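Local coordinates for protein exocyst complex component EXO70 (Saccharomyces cerevisiae, PDB 2B1E) that belongs to the exocyst complex, which tethers secretory vesicles to sites of exocytosis, and plays a role in assembly of that complex, at residues 522-534 against 548-560. Residues are numbered along the deposited sequence; the frame is centred on the assembly and turned at random.
Sequences IISLVMPMYERFY and IKYTPDELTTVLN
An antiparallel helix pair packs knobs-into-holes here, with P552, M527 and L559 as knobs. The axes of helix segments 522-534 and 552-560 approach to 10.1 Å, and their N-to-C directions differ by 163°. P552 starts the second helix and sits among M527, E531, Y530 and Y534. Its CD lies over the centre of the Y534 ring, 3.4 Å from the centroid, a CH-pi contact. I548 CG2 meets the edge of that ring, and Y534 OH touches T551 CG2. Without the ring, as with an alanine at Y534, P552 CD is likely to lose its aromatic cover, with a gap opened beside I548 and T551.

Y530 OH donates to Y550 O at 2.6 Å, tilted 24° from the carbonyl plane. A water also donates to Y530 OH and accepts from Y550 N, so Y530 holds the Y550 backbone directly at O and, through the water, at N. L555 CD2 presses on one face of Y530, 3.4 Å from its CG. One turn back from Y530, M527 bends at chi2 (-46°) and chi3, which brings CE to 3.4 Å from T556 OG1. Its SD lies against L555 CD2 and L559 CD1. L559 fills the hole among I522, I523, V526 and M527.

T551 and E554 close a capping box: E554 N donates to T551 OG1, and T551 N to E554 OE2. Helix 483-504 packs on Y530 and L555 from outside the pair, as in the antiparallel helical bundles that build the Exo70 rod.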
ATOM      1  N   ILE A 522       5.608  35.283 -26.626  1.00 10.29           N
ATOM      2  CA  ILE A 522       6.560  35.775 -27.612  1.00 13.36           C
ATOM      3  C   ILE A 522       6.112  37.133 -28.143  1.00 13.63           C
ATOM      4  O   ILE A 522       6.902  38.070 -28.205  1.00 14.10           O
ATOM      5  CB  ILE A 522       6.724  34.790 -28.788  1.00 13.70           C
ATOM      6  CG1 ILE A 522       7.339  33.486 -28.274  1.00 14.31           C
ATOM      7  CG2 ILE A 522       7.592  35.408 -29.875  1.00 16.83           C
ATOM      8  CD1 ILE A 522       7.658  32.479 -29.363  1.00 12.66           C
ATOM      9  N   ILE A 523       4.842  37.246 -28.518  1.00 13.38           N
ATOM     10  CA  ILE A 523       4.332  38.513 -29.028  1.00 14.81           C
ATOM     11  C   ILE A 523       4.405  39.608 -27.948  1.00 16.49           C
ATOM     12  O   ILE A 523       4.813  40.732 -28.237  1.00 15.47           O
ATOM     13  CB  ILE A 523       2.873  38.353 -29.551  1.00 17.63           C
ATOM     14  CG1 ILE A 523       2.880  37.463 -30.804  1.00 16.61           C
ATOM     15  CG2 ILE A 523       2.257  39.726 -29.862  1.00 18.22           C
ATOM     16  CD1 ILE A 523       1.497  37.159 -31.380  1.00 19.63           C
ATOM     17  N   SER A 524       4.038  39.275 -26.710  1.00 15.18           N
ATOM     18  CA  SER A 524       4.086  40.242 -25.609  1.00 16.63           C
ATOM     19  C   SER A 524       5.484  40.800 -25.370  1.00 17.96           C
ATOM     20  O   SER A 524       5.649  41.938 -24.925  1.00 16.45           O
ATOM     21  CB  SER A 524       3.605  39.599 -24.296  1.00 18.18           C
ATOM     22  OG  SER A 524       2.196  39.647 -24.182  1.00 17.80           O
ATOM     23  N   LEU A 525       6.490  39.988 -25.659  1.00 14.97           N
ATOM     24  CA  LEU A 525       7.872  40.379 -25.447  1.00 17.48           C
ATOM     25  C   LEU A 525       8.453  41.180 -26.610  1.00 16.22           C
ATOM     26  O   LEU A 525       9.078  42.221 -26.418  1.00 15.50           O
ATOM     27  CB  LEU A 525       8.696  39.113 -25.210  1.00 18.33           C
ATOM     28  CG  LEU A 525      10.132  39.162 -24.704  1.00 21.87           C
ATOM     29  CD1 LEU A 525      10.215  39.941 -23.397  1.00 21.85           C
ATOM     30  CD2 LEU A 525      10.598  37.725 -24.497  1.00 23.14           C
ATOM     31  N   VAL A 526       8.229  40.695 -27.820  1.00 14.94           N
ATOM     32  CA  VAL A 526       8.763  41.336 -29.007  1.00 12.89           C
ATOM     33  C   VAL A 526       8.039  42.575 -29.550  1.00 14.61           C
ATOM     34  O   VAL A 526       8.678  43.594 -29.827  1.00 11.34           O
ATOM     35  CB  VAL A 526       8.858  40.313 -30.155  1.00 14.11           C
ATOM     36  CG1 VAL A 526       9.294  40.996 -31.432  1.00 13.43           C
ATOM     37  CG2 VAL A 526       9.833  39.216 -29.783  1.00 11.61           C
ATOM     38  N   MET A 527       6.716  42.503 -29.701  1.00 10.58           N
ATOM     39  CA  MET A 527       6.013  43.626 -30.309  1.00 12.23           C
ATOM     40  C   MET A 527       6.002  44.972 -29.588  1.00 11.63           C
ATOM     41  O   MET A 527       6.230  46.000 -30.219  1.00 12.35           O
ATOM     42  CB  MET A 527       4.593  43.211 -30.701  1.00 12.28           C
ATOM     43  CG  MET A 527       4.553  42.186 -31.856  1.00 12.60           C
ATOM     44  SD  MET A 527       5.637  42.553 -33.274  1.00 12.94           S
ATOM     45  CE  MET A 527       5.237  44.321 -33.584  1.00 16.78           C
ATOM     46  N   PRO A 528       5.736  44.998 -28.272  1.00 12.31           N
ATOM     47  CA  PRO A 528       5.748  46.324 -27.645  1.00 13.09           C
ATOM     48  C   PRO A 528       7.097  47.021 -27.846  1.00 13.67           C
ATOM     49  O   PRO A 528       7.144  48.208 -28.164  1.00 14.72           O
ATOM     50  CB  PRO A 528       5.458  46.011 -26.174  1.00 16.10           C
ATOM     51  CG  PRO A 528       4.528  44.820 -26.274  1.00 15.97           C
ATOM     52  CD  PRO A 528       5.215  43.975 -27.345  1.00 13.41           C
ATOM     53  N   MET A 529       8.188  46.279 -27.684  1.00 14.03           N
ATOM     54  CA  MET A 529       9.514  46.861 -27.851  1.00 14.82           C
ATOM     55  C   MET A 529       9.811  47.303 -29.280  1.00 14.62           C
ATOM     56  O   MET A 529      10.343  48.390 -29.495  1.00 12.66           O
ATOM     57  CB  MET A 529      10.609  45.888 -27.401  1.00 17.46           C
ATOM     58  CG  MET A 529      11.985  46.537 -27.399  1.00 20.74           C
ATOM     59  SD  MET A 529      13.285  45.478 -26.784  1.00 28.28           S
ATOM     60  CE  MET A 529      12.840  45.447 -24.979  1.00 23.50           C
ATOM     61  N   TYR A 530       9.491  46.464 -30.259  1.00 11.84           N
ATOM     62  CA  TYR A 530       9.764  46.839 -31.639  1.00 13.07           C
ATOM     63  C   TYR A 530       8.991  48.080 -32.078  1.00 12.76           C
ATOM     64  O   TYR A 530       9.520  48.911 -32.820  1.00 12.20           O
ATOM     65  CB  TYR A 530       9.473  45.682 -32.608  1.00 12.01           C
ATOM     66  CG  TYR A 530      10.013  45.972 -33.989  1.00 10.33           C
ATOM     67  CD1 TYR A 530      11.389  45.987 -34.229  1.00 12.26           C
ATOM     68  CD2 TYR A 530       9.156  46.328 -35.031  1.00 10.10           C
ATOM     69  CE1 TYR A 530      11.901  46.360 -35.471  1.00 10.28           C
ATOM     70  CE2 TYR A 530       9.654  46.706 -36.277  1.00  9.27           C
ATOM     71  CZ  TYR A 530      11.029  46.724 -36.486  1.00 11.29           C
ATOM     72  OH  TYR A 530      11.532  47.152 -37.686  1.00  6.99           O
ATOM     73  N   GLU A 531       7.740  48.207 -31.641  1.00 12.66           N
ATOM     74  CA  GLU A 531       6.956  49.376 -32.004  1.00 13.71           C
ATOM     75  C   GLU A 531       7.617  50.644 -31.469  1.00 12.57           C
ATOM     76  O   GLU A 531       7.661  51.663 -32.155  1.00 12.49           O
ATOM     77  CB  GLU A 531       5.525  49.258 -31.463  1.00 19.63           C
ATOM     78  CG  GLU A 531       4.777  48.074 -32.058  1.00 24.26           C
ATOM     79  CD  GLU A 531       3.303  48.070 -31.730  1.00 29.85           C
ATOM     80  OE1 GLU A 531       2.955  48.054 -30.525  1.00 31.78           O
ATOM     81  OE2 GLU A 531       2.494  48.070 -32.686  1.00 31.66           O
ATOM     82  N   ARG A 532       8.132  50.578 -30.246  1.00 11.43           N
ATOM     83  CA  ARG A 532       8.798  51.724 -29.627  1.00 12.47           C
ATOM     84  C   ARG A 532      10.117  52.040 -30.332  1.00 12.40           C
ATOM     85  O   ARG A 532      10.455  53.203 -30.561  1.00 13.03           O
ATOM     86  CB  ARG A 532       9.052  51.436 -28.144  1.00 13.59           C
ATOM     87  CG  ARG A 532       7.778  51.394 -27.315  1.00 15.89           C
ATOM     88  CD  ARG A 532       7.964  50.688 -25.988  1.00 14.92           C
ATOM     89  NE  ARG A 532       6.684  50.623 -25.291  1.00 12.92           N
ATOM     90  CZ  ARG A 532       6.321  49.650 -24.466  1.00 10.74           C
ATOM     91  NH1 ARG A 532       7.143  48.642 -24.213  1.00 15.20           N
ATOM     92  NH2 ARG A 532       5.119  49.676 -23.913  1.00 17.59           N
ATOM     93  N   PHE A 533      10.863  50.994 -30.664  1.00 11.56           N
ATOM     94  CA  PHE A 533      12.146  51.128 -31.353  1.00 11.67           C
ATOM     95  C   PHE A 533      11.937  51.723 -32.751  1.00 13.11           C
ATOM     96  O   PHE A 533      12.632  52.664 -33.160  1.00 12.74           O
ATOM     97  CB  PHE A 533      12.795  49.735 -31.449  1.00 13.14           C
ATOM     98  CG  PHE A 533      14.025  49.679 -32.308  1.00 12.80           C
ATOM     99  CD1 PHE A 533      15.130  50.471 -32.026  1.00 17.08           C
ATOM    100  CD2 PHE A 533      14.096  48.783 -33.375  1.00 16.67           C
ATOM    101  CE1 PHE A 533      16.296  50.374 -32.792  1.00 14.13           C
ATOM    102  CE2 PHE A 533      15.251  48.679 -34.142  1.00 15.21           C
ATOM    103  CZ  PHE A 533      16.351  49.475 -33.851  1.00 16.50           C
ATOM    104  N   TYR A 534      10.977  51.164 -33.480  1.00 12.70           N
ATOM    105  CA  TYR A 534      10.657  51.629 -34.828  1.00 12.90           C
ATOM    106  C   TYR A 534      10.191  53.081 -34.774  1.00 11.37           C
ATOM    107  O   TYR A 534      10.613  53.908 -35.572  1.00 11.08           O
ATOM    108  CB  TYR A 534       9.553  50.750 -35.427  1.00 12.68           C
ATOM    109  CG  TYR A 534       9.054  51.170 -36.797  1.00 14.59           C
ATOM    110  CD1 TYR A 534       9.665  50.702 -37.967  1.00 14.78           C
ATOM    111  CD2 TYR A 534       7.949  52.006 -36.925  1.00 14.82           C
ATOM    112  CE1 TYR A 534       9.169  51.059 -39.235  1.00 18.72           C
ATOM    113  CE2 TYR A 534       7.451  52.367 -38.178  1.00 17.40           C
ATOM    114  CZ  TYR A 534       8.061  51.890 -39.323  1.00 18.86           C
ATOM    115  OH  TYR A 534       7.553  52.242 -40.550  1.00 22.85           O
ATOM    116  N   ILE A 548      14.569  50.249 -43.485  1.00 19.31           N
ATOM    117  CA  ILE A 548      14.064  49.433 -42.397  1.00 16.79           C
ATOM    118  C   ILE A 548      13.256  48.294 -43.008  1.00 16.04           C
ATOM    119  O   ILE A 548      12.197  48.510 -43.586  1.00 14.53           O
ATOM    120  CB  ILE A 548      13.185  50.271 -41.462  1.00 15.60           C
ATOM    121  CG1 ILE A 548      14.044  51.333 -40.767  1.00 13.66           C
ATOM    122  CG2 ILE A 548      12.514  49.373 -40.441  1.00 18.05           C
ATOM    123  CD1 ILE A 548      13.233  52.383 -40.013  1.00 13.45           C
ATOM    124  N   LYS A 549      13.762  47.074 -42.869  1.00 16.96           N
ATOM    125  CA  LYS A 549      13.102  45.905 -43.443  1.00 16.02           C
ATOM    126  C   LYS A 549      11.655  45.671 -43.013  1.00 16.27           C
ATOM    127  O   LYS A 549      10.791  45.412 -43.856  1.00 13.34           O
ATOM    128  CB  LYS A 549      13.938  44.645 -43.153  1.00 17.25           C
ATOM    129  CG  LYS A 549      13.483  43.393 -43.898  1.00 18.71           C
ATOM    130  CD  LYS A 549      14.496  42.258 -43.762  1.00 19.80           C
ATOM    131  CE  LYS A 549      14.062  41.025 -44.540  1.00 22.10           C
ATOM    132  NZ  LYS A 549      15.094  39.946 -44.484  1.00 21.60           N
ATOM    133  N   TYR A 550      11.381  45.768 -41.714  1.00 14.10           N
ATOM    134  CA  TYR A 550      10.036  45.514 -41.206  1.00 14.78           C
ATOM    135  C   TYR A 550       9.327  46.666 -40.509  1.00 14.81           C
ATOM    136  O   TYR A 550       9.909  47.348 -39.661  1.00 13.68           O
ATOM    137  CB  TYR A 550      10.049  44.356 -40.197  1.00 14.71           C
ATOM    138  CG  TYR A 550      10.664  43.063 -40.667  1.00 16.19           C
ATOM    139  CD1 TYR A 550       9.953  42.176 -41.473  1.00 18.32           C
ATOM    140  CD2 TYR A 550      11.950  42.700 -40.267  1.00 15.32           C
ATOM    141  CE1 TYR A 550      10.508  40.953 -41.859  1.00 19.24           C
ATOM    142  CE2 TYR A 550      12.509  41.488 -40.647  1.00 15.46           C
ATOM    143  CZ  TYR A 550      11.786  40.619 -41.437  1.00 16.71           C
ATOM    144  OH  TYR A 550      12.335  39.406 -41.783  1.00 20.23           O
ATOM    145  N   THR A 551       8.063  46.876 -40.859  1.00 13.71           N
ATOM    146  CA  THR A 551       7.260  47.869 -40.159  1.00 12.62           C
ATOM    147  C   THR A 551       6.711  47.000 -39.027  1.00 12.87           C
ATOM    148  O   THR A 551       6.767  45.764 -39.105  1.00 11.27           O
ATOM    149  CB  THR A 551       6.072  48.393 -41.011  1.00 12.90           C
ATOM    150  OG1 THR A 551       5.232  47.297 -41.397  1.00 12.72           O
ATOM    151  CG2 THR A 551       6.582  49.109 -42.247  1.00 15.28           C
ATOM    152  N   PRO A 552       6.206  47.612 -37.945  1.00 11.90           N
ATOM    153  CA  PRO A 552       5.689  46.747 -36.885  1.00 12.61           C
ATOM    154  C   PRO A 552       4.609  45.792 -37.403  1.00 13.19           C
ATOM    155  O   PRO A 552       4.560  44.623 -37.015  1.00 13.98           O
ATOM    156  CB  PRO A 552       5.161  47.744 -35.861  1.00 12.67           C
ATOM    157  CG  PRO A 552       6.173  48.887 -35.988  1.00 12.68           C
ATOM    158  CD  PRO A 552       6.302  49.014 -37.495  1.00 12.64           C
ATOM    159  N   ASP A 553       3.747  46.291 -38.283  1.00 12.59           N
ATOM    160  CA  ASP A 553       2.686  45.453 -38.829  1.00 12.26           C
ATOM    161  C   ASP A 553       3.256  44.276 -39.611  1.00 11.51           C
ATOM    162  O   ASP A 553       2.687  43.191 -39.606  1.00 10.37           O
ATOM    163  CB  ASP A 553       1.749  46.268 -39.732  1.00  8.92           C
ATOM    164  CG  ASP A 553       0.799  47.144 -38.942  1.00 14.04           C
ATOM    165  OD1 ASP A 553       0.692  46.935 -37.713  1.00 14.74           O
ATOM    166  OD2 ASP A 553       0.147  48.033 -39.547  1.00 13.10           O
ATOM    167  N   GLU A 554       4.378  44.491 -40.290  1.00 12.59           N
ATOM    168  CA  GLU A 554       4.986  43.407 -41.053  1.00 13.45           C
ATOM    169  C   GLU A 554       5.572  42.395 -40.078  1.00 14.57           C
ATOM    170  O   GLU A 554       5.447  41.184 -40.267  1.00 14.26           O
ATOM    171  CB  GLU A 554       6.063  43.962 -41.991  1.00 14.08           C
ATOM    172  CG  GLU A 554       5.477  44.592 -43.235  1.00 17.02           C
ATOM    173  CD  GLU A 554       6.462  45.442 -44.018  1.00 18.47           C
ATOM    174  OE1 GLU A 554       6.122  45.818 -45.155  1.00 23.46           O
ATOM    175  OE2 GLU A 554       7.559  45.754 -43.507  1.00 19.32           O
ATOM    176  N   LEU A 555       6.210  42.897 -39.026  1.00 13.22           N
ATOM    177  CA  LEU A 555       6.801  42.031 -38.026  1.00 10.57           C
ATOM    178  C   LEU A 555       5.686  41.224 -37.381  1.00 11.71           C
ATOM    179  O   LEU A 555       5.823  40.030 -37.155  1.00 12.06           O
ATOM    180  CB  LEU A 555       7.521  42.857 -36.962  1.00 11.63           C
ATOM    181  CG  LEU A 555       8.578  42.053 -36.203  1.00 10.91           C
ATOM    182  CD1 LEU A 555       9.698  41.686 -37.173  1.00 10.79           C
ATOM    183  CD2 LEU A 555       9.132  42.867 -35.044  1.00 12.16           C
ATOM    184  N   THR A 556       4.577  41.893 -37.081  1.00 12.42           N
ATOM    185  CA  THR A 556       3.431  41.232 -36.470  1.00 13.42           C
ATOM    186  C   THR A 556       2.973  40.043 -37.316  1.00 13.71           C
ATOM    187  O   THR A 556       2.699  38.973 -36.792  1.00 14.69           O
ATOM    188  CB  THR A 556       2.224  42.211 -36.302  1.00 14.26           C
ATOM    189  OG1 THR A 556       2.553  43.222 -35.341  1.00 14.28           O
ATOM    190  CG2 THR A 556       0.997  41.465 -35.815  1.00 16.09           C
ATOM    191  N   THR A 557       2.891  40.238 -38.624  1.00 14.42           N
ATOM    192  CA  THR A 557       2.442  39.178 -39.523  1.00 15.08           C
ATOM    193  C   THR A 557       3.345  37.954 -39.453  1.00 15.22           C
ATOM    194  O   THR A 557       2.862  36.818 -39.417  1.00 13.19           O
ATOM    195  CB  THR A 557       2.361  39.699 -40.980  1.00 15.43           C
ATOM    196  OG1 THR A 557       1.474  40.821 -41.021  1.00 13.68           O
ATOM    197  CG2 THR A 557       1.831  38.619 -41.924  1.00 17.15           C
ATOM    198  N   VAL A 558       4.655  38.183 -39.425  1.00 15.70           N
ATOM    199  CA  VAL A 558       5.611  37.087 -39.342  1.00 15.46           C
ATOM    200  C   VAL A 558       5.362  36.298 -38.068  1.00 14.50           C
ATOM    201  O   VAL A 558       5.235  35.076 -38.091  1.00 13.76           O
ATOM    202  CB  VAL A 558       7.057  37.610 -39.322  1.00 14.94           C
ATOM    203  CG1 VAL A 558       8.018  36.474 -39.032  1.00 13.02           C
ATOM    204  CG2 VAL A 558       7.375  38.255 -40.648  1.00 16.48           C
ATOM    205  N   LEU A 559       5.292  37.006 -36.947  1.00 15.54           N
ATOM    206  CA  LEU A 559       5.061  36.350 -35.675  1.00 16.18           C
ATOM    207  C   LEU A 559       3.742  35.600 -35.616  1.00 18.00           C
ATOM    208  O   LEU A 559       3.688  34.503 -35.076  1.00 18.46           O
ATOM    209  CB  LEU A 559       5.117  37.361 -34.531  1.00 16.83           C
ATOM    210  CG  LEU A 559       6.516  37.828 -34.125  1.00 17.30           C
ATOM    211  CD1 LEU A 559       6.390  38.699 -32.879  1.00 18.77           C
ATOM    212  CD2 LEU A 559       7.412  36.619 -33.846  1.00 18.70           C
ATOM    213  N   ASN A 560       2.672  36.190 -36.143  1.00 20.20           N
ATOM    214  CA  ASN A 560       1.375  35.521 -36.112  1.00 23.82           C
ATOM    215  C   ASN A 560       1.428  34.213 -36.895  1.00 24.57           C
ATOM    216  O   ASN A 560       0.837  33.215 -36.492  1.00 25.38           O
ATOM    217  CB  ASN A 560       0.271  36.415 -36.699  1.00 26.09           C
ATOM    218  CG  ASN A 560      -0.161  37.526 -35.753  1.00 28.46           C
ATOM    219  OD1 ASN A 560      -0.334  37.312 -34.548  1.00 26.75           O
ATOM    220  ND2 ASN A 560      -0.365  38.719 -36.303  1.00 30.24           N
TER
HETATM  221  O   HOH W   1      13.194  45.812 -39.458  1.00 17.93           O